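Long-range contacts in beta-lactamase-like protein (Koribacter versatilis, PDB 6B9V), which cleaves reactive FAD photoproducts as a diphosphatase of the PhnP family, which has a metallo-beta-lactamase fold: residues Ser12-Val18 against Thr230-His234; Asp199-His203 against His234-His238; His34-Leu38 against Leu251-Gly255; Thr77-His83 against Tyr175-Phe179. One frame throughout, in Å; residues are numbered along the deposited sequence.

Interaction 1: residues Ser12-Val18 against Thr230-His234. With ZN (zinc ion), chain F; MN (manganese (II) ion), chain C.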
loop_
_atom_site.group_PDB
_atom_site.type_symbol
_atom_site.label_atom_id
_atom_site.label_comp_id
_atom_site.label_asym_id
_atom_site.label_seq_id
_atom_site.Cartn_x
_atom_site.Cartn_y
_atom_site.Cartn_z
ATOM N N SER A 12 -6.296 3.756 -12.031
ATOM C CA SER A 12 -6.097 4.579 -13.223
ATOM C C SER A 12 -5.201 5.784 -12.930
ATOM O O SER A 12 -5.025 6.658 -13.776
ATOM C CB SER A 12 -7.457 5.045 -13.765
ATOM O OG SER A 12 -8.141 5.852 -12.808
ATOM N N GLY A 13 -4.632 5.837 -11.727
ATOM C CA GLY A 13 -3.949 7.040 -11.286
ATOM C C GLY A 13 -2.431 7.022 -11.439
ATOM O O GLY A 13 -1.832 6.006 -11.785
ATOM N N THR A 14 -1.813 8.162 -11.163
ATOM C CA THR A 14 -0.364 8.303 -11.218
ATOM C C THR A 14 0.299 7.744 -9.934
ATOM O O THR A 14 -0.376 7.138 -9.082
ATOM C CB THR A 14 0.040 9.793 -11.434
ATOM O OG1 THR A 14 1.446 9.869 -11.684
ATOM C CG2 THR A 14 -0.320 10.653 -10.204
ATOM N N SER A 15 1.608 7.958 -9.793
ATOM C CA SER A 15 2.384 7.269 -8.751
ATOM C C SER A 15 1.960 7.644 -7.333
ATOM O O SER A 15 2.016 6.816 -6.425
ATOM C CB SER A 15 3.880 7.552 -8.929
ATOM O OG SER A 15 4.138 8.929 -8.750
ATOM N N MET A 16 1.535 8.870 -7.120
ATOM C CA MET A 16 1.031 9.284 -5.827
ATOM C C MET A 16 -0.516 9.234 -5.732
ATOM O O MET A 16 -1.089 9.605 -4.743
ATOM C CB MET A 16 1.565 10.666 -5.469
ATOM C CG MET A 16 3.018 10.703 -5.037
ATOM S SD MET A 16 3.579 9.617 -3.618
ATOM C CE MET A 16 2.371 9.733 -2.225
ATOM N N GLY A 17 -1.126 8.738 -6.796
ATOM C CA GLY A 17 -2.570 8.569 -6.824
ATOM C C GLY A 17 -3.297 9.890 -6.999
ATOM O O GLY A 17 -2.657 10.937 -7.087
ATOM N N VAL A 18 -4.628 9.837 -7.081
ATOM C CA VAL A 18 -5.470 11.036 -6.987
ATOM C C VAL A 18 -6.547 10.741 -5.942
ATOM O O VAL A 18 -7.260 9.735 -6.045
ATOM C CB VAL A 18 -6.112 11.421 -8.343
ATOM C CG1 VAL A 18 -6.724 12.832 -8.275
ATOM C CG2 VAL A 18 -5.066 11.372 -9.458
ATOM N N THR A 230 -4.513 6.292 -18.969
ATOM C CA THR A 230 -4.320 5.893 -17.564
ATOM C C THR A 230 -3.056 6.566 -17.023
ATOM O O THR A 230 -2.426 7.361 -17.734
ATOM C CB THR A 230 -4.253 4.352 -17.442
ATOM O OG1 THR A 230 -4.246 3.958 -16.060
ATOM C CG2 THR A 230 -2.999 3.802 -18.149
ATOM N N HIS A 231 -2.698 6.266 -15.773
ATOM C CA HIS A 231 -1.578 6.906 -15.057
ATOM C C HIS A 231 -1.841 8.411 -14.874
ATOM O O HIS A 231 -0.931 9.230 -14.883
ATOM C CB HIS A 231 -0.246 6.677 -15.776
ATOM C CG HIS A 231 0.924 6.582 -14.844
ATOM N ND1 HIS A 231 1.400 7.664 -14.139
ATOM C CD2 HIS A 231 1.700 5.530 -14.492
ATOM C CE1 HIS A 231 2.429 7.286 -13.396
ATOM N NE2 HIS A 231 2.618 5.993 -13.577
ATOM N N ILE A 232 -3.104 8.733 -14.628
ATOM C CA ILE A 232 -3.602 10.105 -14.641
ATOM C C ILE A 232 -3.326 10.843 -13.326
ATOM O O ILE A 232 -3.562 10.288 -12.254
ATOM C CB ILE A 232 -5.114 10.111 -14.902
ATOM C CG1 ILE A 232 -5.418 9.516 -16.290
ATOM C CG2 ILE A 232 -5.693 11.527 -14.756
ATOM C CD1 ILE A 232 -6.825 8.977 -16.404
ATOM N N SER A 233 -2.851 12.085 -13.425
ATOM C CA SER A 233 -2.545 12.916 -12.248
ATOM C C SER A 233 -3.675 13.896 -11.920
ATOM O O SER A 233 -4.652 14.003 -12.667
ATOM C CB SER A 233 -1.247 13.704 -12.481
ATOM O OG SER A 233 -1.500 14.828 -13.315
ATOM N N HIS A 234 -3.546 14.634 -10.813
ATOM C CA HIS A 234 -4.581 15.602 -10.452
ATOM C C HIS A 234 -4.668 16.792 -11.412
ATOM O O HIS A 234 -5.539 17.659 -11.285
ATOM C CB HIS A 234 -4.397 16.078 -8.985
ATOM C CG HIS A 234 -3.108 16.790 -8.695
ATOM N ND1 HIS A 234 -2.916 17.634 -7.621
ATOM C CD2 HIS A 234 -1.950 16.832 -9.406
ATOM C CE1 HIS A 234 -1.690 18.124 -7.654
ATOM N NE2 HIS A 234 -1.084 17.655 -8.728
HETATM ZN ZN ZN F . -4.282 18.213 -6.210
HETATM MN MN MN C . 4.171 4.630 -12.905
HETATM O O HOH W 1 -2.041 13.358 -8.533
#
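Gly13 and Ile232 form a single beta bridge between two otherwise irregular loops: Ile232 N donates to Ser12 O (3.0 Å) in a nearly straight bond, and Thr14 N returns a weak, bent one to Ile232 O. C-H...O contacts supplement the bridge, the CA of His231 approaching Gly13 O at 3.4 Å. That same oxygen lies over one face of the His231 ring, offset toward the rim, while Thr14 OG1 comes to the ring's edge, 3.3 Å from His231 CE1. Thr14 reaches the edge because its OG1 stands anti to the backbone N (chi1 -171°), which leaves CG2 to pack on CA of Ser233. The imidazole is thus bordered on a face and at an edge, and its NE2 binds manganese at 2.2 Å. Farther along, Val18 puts CG2 against Ile232 O (3.4 Å), and its CG1 meets CB of His234. A water accepts from His234 N and donates to Gly17 O, tying the end of the Thr14-Gly17 type I turn to the opposite loop. Ser12 OG looks elsewhere, to Asp254 and Arg37. Two metal ligands three residues apart leave this short loop: His231 joins Asp82, His83 and Asp178 at a manganese, whereas His234 ND1 completes a zinc site with Cys23, Cys25 and Cys28. The pairing joins the dinuclear centre of a metallo-beta-lactamase fold to a separate zinc site of three cysteines and a histidine.

Interaction 2: residues Asp199-His203 against His234-His238. With ZN (zinc ion), chain F.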
loop_
_atom_site.group_PDB
_atom_site.type_symbol
_atom_site.label_atom_id
_atom_site.label_comp_id
_atom_site.label_asym_id
_atom_site.label_seq_id
_atom_site.Cartn_x
_atom_site.Cartn_y
_atom_site.Cartn_z
ATOM N N ASP A 199 -0.629 5.787 -21.498
ATOM C CA ASP A 199 -0.230 6.784 -20.496
ATOM C C ASP A 199 -0.729 8.188 -20.880
ATOM O O ASP A 199 -0.535 8.617 -22.019
ATOM C CB ASP A 199 1.312 6.754 -20.409
ATOM C CG ASP A 199 1.886 7.705 -19.373
ATOM O OD1 ASP A 199 1.869 8.931 -19.593
ATOM O OD2 ASP A 199 2.400 7.208 -18.352
ATOM N N ALA A 200 -1.393 8.895 -19.961
ATOM C CA ALA A 200 -1.571 10.350 -20.128
ATOM C C ALA A 200 -1.560 11.003 -18.747
ATOM O O ALA A 200 -2.548 10.954 -18.000
ATOM C CB ALA A 200 -2.870 10.687 -20.903
ATOM N N LEU A 201 -0.413 11.584 -18.406
ATOM C CA LEU A 201 -0.170 12.048 -17.050
ATOM C C LEU A 201 -0.834 13.380 -16.752
ATOM O O LEU A 201 -1.441 13.552 -15.697
ATOM C CB LEU A 201 1.333 12.163 -16.799
ATOM C CG LEU A 201 1.772 12.739 -15.448
ATOM C CD1 LEU A 201 1.486 11.702 -14.334
ATOM C CD2 LEU A 201 3.255 13.137 -15.471
ATOM N N ARG A 202 -0.680 14.333 -17.667
ATOM C CA ARG A 202 -1.028 15.723 -17.401
ATOM C C ARG A 202 -0.961 16.503 -18.714
ATOM O O ARG A 202 -0.679 15.921 -19.759
ATOM C CB ARG A 202 -0.079 16.312 -16.366
ATOM C CG ARG A 202 1.345 16.518 -16.905
ATOM C CD ARG A 202 2.335 16.863 -15.797
ATOM N NE ARG A 202 3.638 17.284 -16.327
ATOM C CZ ARG A 202 4.664 17.674 -15.565
ATOM N NH1 ARG A 202 4.543 17.696 -14.244
ATOM N NH2 ARG A 202 5.814 18.054 -16.117
ATOM N N HIS A 203 -1.209 17.808 -18.662
ATOM C CA HIS A 203 -1.182 18.620 -19.868
ATOM C C HIS A 203 0.244 18.973 -20.326
ATOM O O HIS A 203 0.530 18.974 -21.523
ATOM C CB HIS A 203 -1.986 19.908 -19.652
ATOM C CG HIS A 203 -3.467 19.696 -19.579
ATOM N ND1 HIS A 203 -4.250 19.512 -20.700
ATOM C CD2 HIS A 203 -4.314 19.672 -18.524
ATOM C CE1 HIS A 203 -5.512 19.368 -20.336
ATOM N NE2 HIS A 203 -5.579 19.466 -19.023
ATOM N N HIS A 234 -3.546 14.634 -10.813
ATOM C CA HIS A 234 -4.581 15.602 -10.452
ATOM C C HIS A 234 -4.668 16.792 -11.412
ATOM O O HIS A 234 -5.539 17.659 -11.285
ATOM C CB HIS A 234 -4.397 16.078 -8.985
ATOM C CG HIS A 234 -3.108 16.790 -8.695
ATOM N ND1 HIS A 234 -2.916 17.634 -7.621
ATOM C CD2 HIS A 234 -1.950 16.832 -9.406
ATOM C CE1 HIS A 234 -1.690 18.124 -7.654
ATOM N NE2 HIS A 234 -1.084 17.655 -8.728
ATOM N N ASP A 235 -3.787 16.817 -12.402
ATOM C CA ASP A 235 -3.838 17.852 -13.427
ATOM C C ASP A 235 -5.051 17.704 -14.345
ATOM O O ASP A 235 -5.420 18.656 -15.025
ATOM C CB ASP A 235 -2.558 17.823 -14.275
ATOM C CG ASP A 235 -2.303 19.132 -14.997
ATOM O OD1 ASP A 235 -2.297 20.179 -14.318
ATOM O OD2 ASP A 235 -2.116 19.116 -16.240
ATOM N N LEU A 236 -5.648 16.509 -14.384
ATOM C CA LEU A 236 -6.719 16.215 -15.338
ATOM C C LEU A 236 -8.050 15.868 -14.659
ATOM O O LEU A 236 -8.216 14.753 -14.152
ATOM C CB LEU A 236 -6.297 15.055 -16.254
ATOM C CG LEU A 236 -4.985 15.204 -17.037
ATOM C CD1 LEU A 236 -4.614 13.920 -17.782
ATOM C CD2 LEU A 236 -5.105 16.340 -18.010
ATOM N N PRO A 237 -9.011 16.808 -14.670
ATOM C CA PRO A 237 -10.360 16.567 -14.127
ATOM C C PRO A 237 -11.077 15.520 -14.966
ATOM O O PRO A 237 -11.015 15.611 -16.191
ATOM C CB PRO A 237 -11.052 17.937 -14.248
ATOM C CG PRO A 237 -9.951 18.926 -14.514
ATOM C CD PRO A 237 -8.880 18.164 -15.230
ATOM N N HIS A 238 -11.751 14.553 -14.354
ATOM C CA HIS A 238 -12.228 13.416 -15.144
ATOM C C HIS A 238 -13.294 13.813 -16.172
ATOM O O HIS A 238 -13.095 13.664 -17.387
ATOM C CB HIS A 238 -12.768 12.304 -14.235
ATOM C CG HIS A 238 -13.177 11.073 -14.987
ATOM N ND1 HIS A 238 -12.270 10.121 -15.399
ATOM C CD2 HIS A 238 -14.390 10.659 -15.427
ATOM C CE1 HIS A 238 -12.905 9.175 -16.069
ATOM N NE2 HIS A 238 -14.197 9.466 -16.082
HETATM ZN ZN ZN F . -4.282 18.213 -6.210
#
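The loop that leaves the zinc site at His234 is held against its neighbour by the next two residues, Asp235 and Leu236, which meet Arg202 and His203. Asp235 OD2 accepts the backbone N-H of His203 at 2.9 Å, a bond that is nearly straight (170°) and meets the oxygen nearly along its C-O axis. A chi1 of -159°, which places CG of Asp235 roughly opposite its own backbone N, helps bring OD2 to that N-H. Asp235 OD2 also lies at the edge of the His203 ring, 3.2 Å from His203 CD2, with the ring and carboxylate planes 76° apart. CB of Asp235 packs 3.6 Å from CB of Arg202; the Arg202 guanidinium itself leads off, its NE bonding to Lys204 O. Leu236 divides its two methyls. CD2 sits over a face of the His203 imidazole in a CH-pi contact, 3.6 Å from the ring centroid, whereas Leu236 CD1 turns to Ala200 O (3.6 Å) and Leu201 O. The histidine is therefore flanked by a carboxylate oxygen at its edge and a methyl on its face. Ala200 O is buried with no polar partner in the model, but Leu201 O receives Ser233 OG. The contact joins the loop between strand 195-199 and helix 212-222 to the one leading from strand 226-230 into helix 238-244, where Pro237 takes the N-cap position.

Interaction 3: residues His34-Leu38 against Leu251-Gly255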
loop_
_atom_site.group_PDB
_atom_site.type_symbol
_atom_site.label_atom_id
_atom_site.label_comp_id
_atom_site.label_asym_id
_atom_site.label_seq_id
_atom_site.Cartn_x
_atom_site.Cartn_y
_atom_site.Cartn_z
ATOM N N HIS A 34 -14.928 9.206 -9.981
ATOM C CA HIS A 34 -13.904 8.858 -10.973
ATOM C C HIS A 34 -12.654 9.731 -10.825
ATOM O O HIS A 34 -11.629 9.452 -11.430
ATOM C CB HIS A 34 -14.464 8.974 -12.400
ATOM C CG HIS A 34 -15.453 7.892 -12.751
ATOM N ND1 HIS A 34 -15.699 6.820 -11.932
ATOM C CD2 HIS A 34 -16.252 7.740 -13.838
ATOM C CE1 HIS A 34 -16.613 6.037 -12.497
ATOM N NE2 HIS A 34 -16.964 6.576 -13.646
ATOM N N ASP A 35 -12.731 10.778 -10.007
ATOM C CA ASP A 35 -11.539 11.565 -9.700
ATOM C C ASP A 35 -10.737 10.946 -8.550
ATOM O O ASP A 35 -9.690 11.466 -8.179
ATOM C CB ASP A 35 -11.909 13.020 -9.359
ATOM C CG ASP A 35 -12.120 13.884 -10.602
ATOM O OD1 ASP A 35 -11.406 13.692 -11.603
ATOM O OD2 ASP A 35 -13.001 14.769 -10.571
ATOM N N ARG A 36 -11.243 9.850 -7.977
ATOM C CA ARG A 36 -10.483 9.068 -7.014
ATOM C C ARG A 36 -9.791 7.955 -7.762
ATOM O O ARG A 36 -10.449 7.121 -8.390
ATOM C CB ARG A 36 -11.378 8.487 -5.915
ATOM C CG ARG A 36 -10.634 7.641 -4.878
ATOM C CD ARG A 36 -11.635 6.967 -3.894
ATOM N NE ARG A 36 -11.006 6.343 -2.722
ATOM C CZ ARG A 36 -10.418 5.146 -2.735
ATOM N NH1 ARG A 36 -10.348 4.457 -3.864
ATOM N NH2 ARG A 36 -9.881 4.641 -1.629
ATOM N N ARG A 37 -8.462 7.944 -7.701
ATOM C CA ARG A 37 -7.682 7.025 -8.519
ATOM C C ARG A 37 -6.568 6.339 -7.723
ATOM O O ARG A 37 -5.667 7.004 -7.217
ATOM C CB ARG A 37 -7.072 7.781 -9.709
ATOM C CG ARG A 37 -8.057 8.640 -10.521
ATOM C CD ARG A 37 -7.321 9.156 -11.788
ATOM N NE ARG A 37 -8.144 10.067 -12.575
ATOM C CZ ARG A 37 -9.022 9.693 -13.507
ATOM N NH1 ARG A 37 -9.230 8.411 -13.774
ATOM N NH2 ARG A 37 -9.704 10.615 -14.174
ATOM N N LEU A 38 -6.627 5.011 -7.622
ATOM C CA LEU A 38 -5.520 4.255 -7.023
ATOM C C LEU A 38 -4.379 4.073 -8.030
ATOM O O LEU A 38 -4.506 4.452 -9.203
ATOM C CB LEU A 38 -6.004 2.890 -6.528
ATOM C CG LEU A 38 -7.183 2.958 -5.558
ATOM C CD1 LEU A 38 -7.601 1.555 -5.090
ATOM C CD2 LEU A 38 -6.823 3.846 -4.356
ATOM N N LEU A 251 -10.522 9.230 -20.761
ATOM C CA LEU A 251 -9.786 8.816 -19.570
ATOM C C LEU A 251 -10.435 7.561 -18.999
ATOM O O LEU A 251 -11.672 7.485 -18.907
ATOM C CB LEU A 251 -9.776 9.917 -18.488
ATOM C CG LEU A 251 -9.284 11.318 -18.882
ATOM C CD1 LEU A 251 -9.320 12.237 -17.662
ATOM C CD2 LEU A 251 -7.878 11.261 -19.446
ATOM N N ALA A 252 -9.620 6.580 -18.619
ATOM C CA ALA A 252 -10.137 5.446 -17.834
ATOM C C ALA A 252 -10.600 5.884 -16.442
ATOM O O ALA A 252 -10.357 7.021 -16.020
ATOM C CB ALA A 252 -9.084 4.356 -17.706
ATOM N N HIS A 253 -11.260 4.974 -15.721
ATOM C CA HIS A 253 -11.568 5.212 -14.309
ATOM C C HIS A 253 -11.416 3.909 -13.530
ATOM O O HIS A 253 -11.471 2.813 -14.112
ATOM C CB HIS A 253 -12.990 5.785 -14.115
ATOM C CG HIS A 253 -14.088 4.878 -14.579
ATOM N ND1 HIS A 253 -14.652 4.969 -15.841
ATOM C CD2 HIS A 253 -14.745 3.869 -13.956
ATOM C CE1 HIS A 253 -15.600 4.064 -15.965
ATOM N NE2 HIS A 253 -15.677 3.378 -14.835
ATOM N N ASP A 254 -11.186 4.031 -12.227
ATOM C CA ASP A 254 -11.081 2.843 -11.374
ATOM C C ASP A 254 -12.376 2.040 -11.439
ATOM O O ASP A 254 -13.453 2.587 -11.194
ATOM C CB ASP A 254 -10.797 3.232 -9.912
ATOM C CG ASP A 254 -9.374 3.737 -9.686
ATOM O OD1 ASP A 254 -8.692 4.172 -10.648
ATOM O OD2 ASP A 254 -8.937 3.730 -8.516
ATOM N N GLY A 255 -12.283 0.744 -11.730
ATOM C CA GLY A 255 -13.466 -0.097 -11.761
ATOM C C GLY A 255 -14.023 -0.331 -13.158
ATOM O O GLY A 255 -14.895 -1.174 -13.355
HETATM O O HOH W 2 -11.064 6.692 -11.041
HETATM O O HOH W 3 -14.375 4.948 -10.016
HETATM O O HOH W 4 -10.779 4.314 -6.435
#
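Asp254 OD2 accepts the backbone N-H of Leu38 at 2.8 Å through its syn lone pair, in a bond that is almost perfectly straight (177°). A water, which accepts from Arg36 NH1, lies 2.8 Å from Asp254 OD2 and probably donates to it; the same oxygen forms a salt bridge with Arg65 of helix 59-66, and OD1 is bonded to Ser12 OG. Both carboxylate oxygens are thus engaged. Arg37 is spread comparably: NH1 donates to Ala252 O at 2.9 Å, close to the guanidinium plane although tilted from the carbonyl plane, and also pairs with Ser12 OG, while NH2 bonds to His238 ND1. His34 O lies above the centre of one guanidinium face. A second water collects three backbone groups, donating to His34 O and Arg36 O and accepting from Asp254 N at 2.9 Å. A third joins Asp254 O to His34 ND1. Beside this polar network the rings of His34 and His253 form an offset stack, centroids 3.7 Å apart and planes at 11°, with CB of His253 also over the His34 face. The torsion of His253 (chi1 62°) turns its ring toward His34, whose ring centre lies beneath His253 CG. Arg36 NH2 forms a salt bridge with Glu61. With Arg65 at hand and a backbone N-H on its syn side, Asp254 is probably held as the anion, while backbone and side-chain groups occupy Arg37.

Interaction 4: residues Thr77-His83 against Tyr175-Phe179. With MN (manganese (II) ion), chain D; MN (manganese (II) ion), chain C.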
loop_
_atom_site.group_PDB
_atom_site.type_symbol
_atom_site.label_atom_id
_atom_site.label_comp_id
_atom_site.label_asym_id
_atom_site.label_seq_id
_atom_site.Cartn_x
_atom_site.Cartn_y
_atom_site.Cartn_z
ATOM N N THR A 77 5.215 -4.499 -15.999
ATOM C CA THR A 77 5.684 -3.536 -17.006
ATOM C C THR A 77 7.116 -3.046 -16.700
ATOM O O THR A 77 7.960 -2.956 -17.606
ATOM C CB THR A 77 4.741 -2.311 -17.103
ATOM O OG1 THR A 77 4.669 -1.661 -15.828
ATOM C CG2 THR A 77 3.342 -2.730 -17.549
ATOM N N HIS A 78 7.383 -2.736 -15.424
ATOM C CA HIS A 78 8.693 -2.251 -14.990
ATOM C C HIS A 78 8.747 -2.192 -13.468
ATOM O O HIS A 78 7.774 -2.547 -12.797
ATOM C CB HIS A 78 9.040 -0.863 -15.589
ATOM C CG HIS A 78 8.161 0.263 -15.125
ATOM N ND1 HIS A 78 6.779 0.220 -15.200
ATOM C CD2 HIS A 78 8.458 1.498 -14.644
ATOM C CE1 HIS A 78 6.276 1.357 -14.768
ATOM N NE2 HIS A 78 7.272 2.153 -14.419
ATOM N N GLY A 79 9.874 -1.725 -12.940
ATOM C CA GLY A 79 10.178 -1.879 -11.520
ATOM C C GLY A 79 10.004 -0.692 -10.589
ATOM O O GLY A 79 10.421 -0.757 -9.424
ATOM N N HIS A 80 9.400 0.388 -11.082
ATOM C CA HIS A 80 9.120 1.546 -10.240
ATOM C C HIS A 80 8.183 1.185 -9.089
ATOM O O HIS A 80 7.377 0.266 -9.191
ATOM C CB HIS A 80 8.533 2.694 -11.076
ATOM C CG HIS A 80 9.564 3.420 -11.887
ATOM N ND1 HIS A 80 9.246 4.242 -12.948
ATOM C CD2 HIS A 80 10.911 3.443 -11.783
ATOM C CE1 HIS A 80 10.359 4.735 -13.468
ATOM N NE2 HIS A 80 11.382 4.265 -12.780
ATOM N N ALA A 81 8.317 1.911 -7.986
ATOM C CA ALA A 81 7.608 1.593 -6.752
ATOM C C ALA A 81 6.088 1.505 -6.895
ATOM O O ALA A 81 5.452 0.618 -6.284
ATOM C CB ALA A 81 7.972 2.620 -5.686
ATOM N N ASP A 82 5.504 2.406 -7.694
ATOM C CA ASP A 82 4.059 2.414 -7.859
ATOM C C ASP A 82 3.548 1.195 -8.640
ATOM O O ASP A 82 2.327 1.005 -8.745
ATOM C CB ASP A 82 3.567 3.729 -8.520
ATOM C CG ASP A 82 4.330 4.106 -9.800
ATOM O OD1 ASP A 82 5.572 4.017 -9.849
ATOM O OD2 ASP A 82 3.654 4.543 -10.752
ATOM N N HIS A 83 4.466 0.357 -9.128
ATOM C CA HIS A 83 4.107 -0.837 -9.899
ATOM C C HIS A 83 4.508 -2.144 -9.207
ATOM O O HIS A 83 4.127 -3.221 -9.657
ATOM C CB HIS A 83 4.754 -0.760 -11.296
ATOM C CG HIS A 83 4.332 0.453 -12.068
ATOM N ND1 HIS A 83 3.332 0.416 -13.019
ATOM C CD2 HIS A 83 4.711 1.752 -11.970
ATOM C CE1 HIS A 83 3.134 1.634 -13.492
ATOM N NE2 HIS A 83 3.967 2.459 -12.884
ATOM N N TYR A 175 -2.055 -2.765 -23.434
ATOM C CA TYR A 175 -1.904 -1.967 -22.234
ATOM C C TYR A 175 -0.501 -1.387 -22.206
ATOM O O TYR A 175 0.485 -2.123 -22.075
ATOM C CB TYR A 175 -2.168 -2.822 -20.999
ATOM C CG TYR A 175 -2.047 -2.068 -19.697
ATOM C CD1 TYR A 175 -3.061 -1.228 -19.266
ATOM C CD2 TYR A 175 -0.912 -2.201 -18.898
ATOM C CE1 TYR A 175 -2.958 -0.529 -18.047
ATOM C CE2 TYR A 175 -0.798 -1.504 -17.691
ATOM C CZ TYR A 175 -1.826 -0.677 -17.275
ATOM O OH TYR A 175 -1.720 0.014 -16.071
ATOM N N LEU A 176 -0.412 -0.068 -22.335
ATOM C CA LEU A 176 0.875 0.628 -22.369
ATOM C C LEU A 176 0.892 1.783 -21.386
ATOM O O LEU A 176 0.250 2.800 -21.620
ATOM C CB LEU A 176 1.174 1.191 -23.760
ATOM C CG LEU A 176 1.819 0.282 -24.804
ATOM C CD1 LEU A 176 0.873 -0.795 -25.244
ATOM C CD2 LEU A 176 2.248 1.150 -25.981
ATOM N N THR A 177 1.648 1.656 -20.314
ATOM C CA THR A 177 1.707 2.740 -19.334
ATOM C C THR A 177 3.147 3.207 -19.173
ATOM O O THR A 177 4.070 2.524 -19.629
ATOM C CB THR A 177 1.121 2.297 -17.974
ATOM O OG1 THR A 177 1.101 3.417 -17.079
ATOM C CG2 THR A 177 1.943 1.149 -17.368
ATOM N N ASP A 178 3.335 4.373 -18.541
ATOM C CA ASP A 178 4.672 4.878 -18.215
ATOM C C ASP A 178 5.587 4.959 -19.438
ATOM O O ASP A 178 6.667 4.359 -19.468
ATOM C CB ASP A 178 5.340 4.009 -17.142
ATOM C CG ASP A 178 4.647 4.109 -15.776
ATOM O OD1 ASP A 178 5.247 4.655 -14.822
ATOM O OD2 ASP A 178 3.509 3.642 -15.673
ATOM N N PHE A 179 5.162 5.682 -20.462
ATOM C CA PHE A 179 6.073 5.927 -21.574
ATOM C C PHE A 179 6.088 7.396 -21.898
ATOM O O PHE A 179 5.078 8.099 -21.698
ATOM C CB PHE A 179 5.687 5.126 -22.832
ATOM C CG PHE A 179 4.376 5.544 -23.443
ATOM C CD1 PHE A 179 4.312 6.604 -24.343
ATOM C CD2 PHE A 179 3.206 4.867 -23.127
ATOM C CE1 PHE A 179 3.096 6.998 -24.897
ATOM C CE2 PHE A 179 1.987 5.242 -23.687
ATOM C CZ PHE A 179 1.929 6.323 -24.560
HETATM MN MN MN D . 7.481 4.346 -13.983
HETATM MN MN MN C . 4.171 4.630 -12.905
HETATM O O HOH W 5 0.424 -0.610 -14.401
#
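Asp178 OD1 bridges the two manganese ions, and around it the contact is dense. Asp178 OD1 is 2.4 Å from the manganese that also binds His78 NE2 and His80 ND1, and 2.2 Å from the one that binds Asp82 OD2 and His83 NE2. It comes to the edge of the His78 ring, near its plane, and the carboxylate and ring planes stand 56° apart. The rings are fitted against each other as well: His78 CE1 lies over the centre of one His83 face. With its CG anti to the carbonyl carbon (chi1 -67°), Asp178 points OD1 to both metals, and shared coordination rather than hydrogen bonding joins it to the histidines. A second shell fixes ring rotation. His78 ND1 donates to Thr77 OG1 at 2.9 Å, with the oxygen in the ring plane, and Asp54 OD2 takes both Thr77 OG1 and His83 ND1. Packing is looser toward Tyr175. There the methyl CG2 of Thr77 stands 4.1 Å from CG2 of Thr177 and 4.3 Å from CE2 of Tyr175, at the ring's edge, while a water accepts from Tyr175 OH at 2.8 Å and only weakly from His83 ND1. His80, by contrast, is solvent-exposed. His160 and His231 supply the remaining protein ligands. A carboxylate oxygen shared by two divalent metals is consistent with hydrolysis of a diphosphate linkage, and a phosphate ion nearby, probably from the crystallisation liquor, may mark the pocket.

In the fold
Interactions 1, 2 and 3 lie on the same side of the chain's centre, and interaction 1 touches each of the others. Its centre is about 8 Å from those of interactions 2 and 3 and about 12 Å from that of interaction 4. It meets interaction 4 at a manganese, where His231 NE2 lies 3.3 Å from Asp82 OD2, and shares zinc-bound His234 with interaction 2. Interactions 2 and 3 also join directly, through His238 ND1 and Arg37 NH2 at 2.9 Å. Interaction 3 stays about 7 Å, nearest atoms, from interaction 4; its shortest connection to the dinuclear centre probably passes through interaction 1, where Ser12 OG is 2.8 Å from Asp254 OD1.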